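Local atomic coordinates of Non-structural protein 9 (Avian infectious bronchitis virus, PDB entry 5C94), a protein that forms a homodimer and binds RNA, probably serving the coronavirus replication machinery as a small accessory protein of the replicase. Residues Glu8-His12 with Thr37-Gly41; Lys77-Lys81 with Ile109-Leu115. All coordinates share one frame; numbering follows the deposited sequence. Where two conformers were deposited one is given.

In the fold
Both contacts lie off the centre of the chain, each partly buried, and both reach the same antiparallel sheet, with about 12 Å between their nearest atoms. Contact 1 pins the N-terminal lead-in to strand 12-22 against the end of strand 30-39; contact 2 lays the C-terminal tail that follows helix 99-109 along strand 76-82. Helix 99-109 is common ground: Met-104 and Val-101 pack on contact 1, while Ile-109, where the helix runs into the tail, takes part in contact 2. Contact 1 relies on two backbone bonds and small apolar touches beside an exposed turn. Contact 2 buries more surface, has four backbone bonds, and keeps Phe-78 and Met-80 inside while Lys-81 lies at the surface.

Contact 1: Glu8-His12 with Thr37-Gly41; sequences ELMPH and TSISG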
# COMPACT_ATOMS: atom_id res chain seq x y z
N GLU A 8 -1.16 14.58 3.34
CA GLU A 8 -2.49 15.15 3.19
C GLU A 8 -3.48 14.34 2.38
O GLU A 8 -4.51 13.90 2.88
CB GLU A 8 -2.42 16.54 2.55
N LEU A 9 -3.13 14.14 1.11
CA LEU A 9 -4.11 13.77 0.09
C LEU A 9 -4.22 12.24 0.00
O LEU A 9 -3.26 11.57 -0.36
CB LEU A 9 -3.77 14.37 -1.27
CG LEU A 9 -4.96 14.81 -2.09
CD1 LEU A 9 -5.98 15.55 -1.22
CD2 LEU A 9 -4.47 15.71 -3.22
N MET A 10 -5.39 11.70 0.34
CA MET A 10 -5.52 10.25 0.40
C MET A 10 -5.95 9.63 -0.92
O MET A 10 -6.96 10.03 -1.52
CB MET A 10 -6.48 9.79 1.50
CG MET A 10 -6.49 8.26 1.63
SD MET A 10 -7.08 7.56 3.17
CE MET A 10 -8.72 7.07 2.66
N PRO A 11 -5.18 8.65 -1.37
CA PRO A 11 -5.41 7.88 -2.59
C PRO A 11 -6.47 6.78 -2.38
O PRO A 11 -6.58 6.21 -1.30
CB PRO A 11 -4.03 7.28 -2.90
CG PRO A 11 -3.29 7.31 -1.58
CD PRO A 11 -3.85 8.40 -0.76
N HIS A 12 -7.24 6.51 -3.43
CA HIS A 12 -8.36 5.59 -3.31
C HIS A 12 -8.30 4.46 -4.33
O HIS A 12 -8.32 4.69 -5.55
CB HIS A 12 -9.68 6.35 -3.47
CG HIS A 12 -9.85 7.45 -2.47
ND1 HIS A 12 -9.80 7.24 -1.11
CD2 HIS A 12 -10.06 8.78 -2.64
CE1 HIS A 12 -9.97 8.39 -0.48
NE2 HIS A 12 -10.13 9.33 -1.39
N THR A 37 -4.10 4.47 -8.97
CA THR A 37 -5.03 4.76 -7.92
C THR A 37 -5.79 6.02 -8.30
O THR A 37 -5.59 6.59 -9.38
CB THR A 37 -4.31 4.91 -6.58
OG1 THR A 37 -5.28 5.13 -5.55
CG2 THR A 37 -3.31 6.07 -6.63
N SER A 38 -6.70 6.44 -7.43
CA SER A 38 -7.45 7.66 -7.69
C SER A 38 -7.11 8.69 -6.62
O SER A 38 -7.19 8.40 -5.42
CB SER A 38 -8.95 7.39 -7.73
OG SER A 38 -9.68 8.56 -8.07
N ILE A 39 -6.73 9.89 -7.05
CA ILE A 39 -6.46 10.97 -6.10
C ILE A 39 -7.14 12.25 -6.55
O ILE A 39 -6.89 12.73 -7.66
CB ILE A 39 -4.96 11.22 -5.96
CG1 ILE A 39 -4.23 9.92 -5.59
CG2 ILE A 39 -4.72 12.32 -4.94
CD1 ILE A 39 -2.70 10.04 -5.59
N SER A 40 -8.01 12.80 -5.70
CA SER A 40 -8.83 13.97 -6.05
C SER A 40 -9.63 13.78 -7.34
O SER A 40 -9.65 14.66 -8.21
CB SER A 40 -7.95 15.21 -6.19
OG SER A 40 -7.33 15.50 -4.96
N GLY A 41 -10.28 12.61 -7.44
CA GLY A 41 -11.14 12.27 -8.56
C GLY A 41 -10.42 12.00 -9.86
O GLY A 41 -11.03 11.93 -10.93
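With CG1 beside its backbone N (chi1 -54°) and CG2 anti to that N, Ile-39 presents two branches to the incoming chain: CG1 lies 3.8 Å from Pro-11 CB, and CG2 lies 3.8 Å from Leu-9 CG. The Leu-9 and Ile-39 side chains cross obliquely, and Leu-9 CD2 reaches on to Ser-40 OG at 3.4 Å, at the start of the turn. Thr-37 has its OG1 anti to the backbone N (chi1 -177°), which sets the hydroxyl 3.6 Å from Pro-11 CB; its hydrogen bond goes to the carbonyl of Gly-13. Threonine's branching suits this spot, since the methyl CG2 of Thr-37 also meets the Pro-11 ring.

The backbones join at His-12 and Ser-38, an antiparallel hydrogen-bonded pair. His-12 N donates to Ser-38 O at 2.7 Å, lying in the carbonyl plane, and Ser-38 N returns a bond of 3.0 Å to His-12 O from a more tilted position. Ser-38 O also receives a CA-H contact from Pro-11 CA at 3.4 Å. Proline, lacking an N-H, fits a position just before the pairing begins, and its ring packs on Met-104 of helix 99-109. Together these features are those of the end of an antiparallel strand pair, where strand 12-22 sets out beside the last part of strand 30-39 in the nsp9 beta-barrel fold.

Contact 2: Lys77-Lys81 with Ile109-Leu115; sequences KFGMK and ISNVVVL
A classic beta bulge marks the meeting of Gly-79 with Val-114 and Leu-115: two residues of the tail face one residue of strand 76-82. Gly-79 O accepts from both, at 2.7 Å from Val-114 N, which approaches nearly head-on to the carbonyl, and at 3.3 Å from Leu-115 N. Gly-79 N answers by donating to Leu-115 O at 2.9 Å. Glycine suits this place because a beta carbon here would run into Leu-115 CB. Beyond the bulge, Met-80 and Val-113 form a non-hydrogen-bonded pair, and Lys-81 N donates to Val-112 O at 2.8 Å in the carbonyl plane.

Side chains divide between the two sides of this pairing. Met-80, extended beyond CG (chi2 -166°, chi3 -171°), carries its methyl CE to within 4.0 Å of Ile-109 CD1, while its CB and SD both touch the CG1 methyl of Val-112 as the two side chains pass at a slant. Phe-78 brings CD1 to 3.8 Å from Val-113 CG1, and its CE2 corner approaches the same Ile-109 methyl, the two side chains crossing at about a right angle. Flexible methionine and flat phenylalanine thus pack strand 76-82 against Ile-109 and the tail, and Phe-78 also packs on Met-10 of the second subunit. Lys-81 serves differently: its CG rests 3.6 Å from Val-114 CG1, an aliphatic stem lying across the valine at the solvent-exposed surface. The chemistry implies that main-chain bonds set the tail's register, while apolar contacts from Phe-78 and Met-80 hold strand 76-82 against Ile-109, Val-112 and Val-113.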
# COMPACT_ATOMS: atom_id res chain seq x y z
N LYS A 77 11.96 -7.07 -8.08
CA LYS A 77 11.40 -8.30 -8.62
C LYS A 77 10.65 -9.11 -7.57
O LYS A 77 10.96 -9.06 -6.40
CB LYS A 77 12.49 -9.13 -9.29
CG LYS A 77 13.81 -9.12 -8.63
CD LYS A 77 14.74 -10.08 -9.35
CE LYS A 77 16.08 -10.18 -8.64
NZ LYS A 77 16.74 -8.84 -8.50
N PHE A 78 9.65 -9.84 -8.03
CA PHE A 78 8.83 -10.67 -7.15
C PHE A 78 8.52 -12.01 -7.81
O PHE A 78 8.49 -12.10 -9.03
CB PHE A 78 7.51 -9.98 -6.80
CG PHE A 78 7.65 -8.68 -6.06
CD1 PHE A 78 7.94 -8.66 -4.70
CD2 PHE A 78 7.44 -7.48 -6.72
CE1 PHE A 78 8.04 -7.46 -4.00
CE2 PHE A 78 7.54 -6.28 -6.03
CZ PHE A 78 7.84 -6.27 -4.67
N GLY A 79 8.27 -13.03 -7.00
CA GLY A 79 7.59 -14.21 -7.50
C GLY A 79 6.10 -14.04 -7.21
O GLY A 79 5.71 -13.92 -6.05
N MET A 80 5.27 -14.03 -8.24
CA MET A 80 3.84 -13.82 -8.04
C MET A 80 2.99 -15.02 -8.44
O MET A 80 3.28 -15.69 -9.44
CB MET A 80 3.36 -12.60 -8.81
CG MET A 80 4.10 -11.35 -8.43
SD MET A 80 3.26 -9.89 -9.04
CE MET A 80 4.51 -8.67 -8.64
N LYS A 81 1.95 -15.29 -7.65
CA LYS A 81 0.93 -16.28 -7.97
C LYS A 81 0.17 -15.88 -9.22
O LYS A 81 -0.46 -14.83 -9.26
CB LYS A 81 -0.08 -16.44 -6.83
CG LYS A 81 0.36 -17.29 -5.66
CD LYS A 81 -0.87 -17.94 -5.01
CE LYS A 81 -0.90 -17.77 -3.49
NZ LYS A 81 -2.25 -18.07 -2.90
N ILE A 109 -0.65 -6.01 -4.01
CA ILE A 109 -0.12 -7.25 -4.59
C ILE A 109 0.42 -8.20 -3.53
O ILE A 109 0.80 -9.33 -3.85
CB ILE A 109 1.00 -6.96 -5.62
CG1 ILE A 109 2.22 -6.36 -4.92
CG2 ILE A 109 0.48 -6.05 -6.74
CD1 ILE A 109 3.37 -6.07 -5.83
N SER A 110 0.44 -7.77 -2.27
CA SER A 110 1.03 -8.59 -1.22
C SER A 110 0.40 -9.99 -1.09
O SER A 110 1.08 -10.96 -0.80
CB SER A 110 0.97 -7.87 0.13
OG SER A 110 -0.32 -7.36 0.38
N ASN A 111 -0.91 -10.05 -1.31
CA ASN A 111 -1.68 -11.29 -1.31
C ASN A 111 -1.14 -12.32 -2.30
O ASN A 111 -1.33 -13.52 -2.14
CB ASN A 111 -3.14 -10.99 -1.64
CG ASN A 111 -3.27 -9.83 -2.62
OD1 ASN A 111 -3.06 -8.67 -2.24
ND2 ASN A 111 -3.60 -10.14 -3.88
N VAL A 112 -0.44 -11.81 -3.30
CA VAL A 112 -0.14 -12.56 -4.50
C VAL A 112 1.38 -12.74 -4.66
O VAL A 112 1.85 -13.51 -5.50
CB VAL A 112 -0.84 -11.83 -5.70
CG1 VAL A 112 0.12 -11.38 -6.78
CG2 VAL A 112 -1.97 -12.69 -6.25
N VAL A 113 2.13 -12.06 -3.79
CA VAL A 113 3.59 -12.19 -3.76
C VAL A 113 4.06 -13.36 -2.91
O VAL A 113 3.79 -13.40 -1.70
CB VAL A 113 4.24 -10.91 -3.19
CG1 VAL A 113 5.73 -11.16 -2.91
CG2 VAL A 113 4.02 -9.72 -4.14
N VAL A 114 4.78 -14.31 -3.51
CA VAL A 114 5.22 -15.47 -2.75
C VAL A 114 6.75 -15.65 -2.70
O VAL A 114 7.25 -16.51 -1.96
CB VAL A 114 4.57 -16.77 -3.31
CG1 VAL A 114 3.06 -16.62 -3.30
CG2 VAL A 114 5.04 -17.05 -4.70
N LEU A 115 7.49 -14.84 -3.46
CA LEU A 115 8.95 -14.78 -3.33
C LEU A 115 9.38 -13.32 -3.42
O LEU A 115 8.80 -12.57 -4.20
CB LEU A 115 9.64 -15.60 -4.43
CG LEU A 115 9.31 -17.08 -4.60
CD1 LEU A 115 9.94 -17.67 -5.87
CD2 LEU A 115 9.75 -17.87 -3.38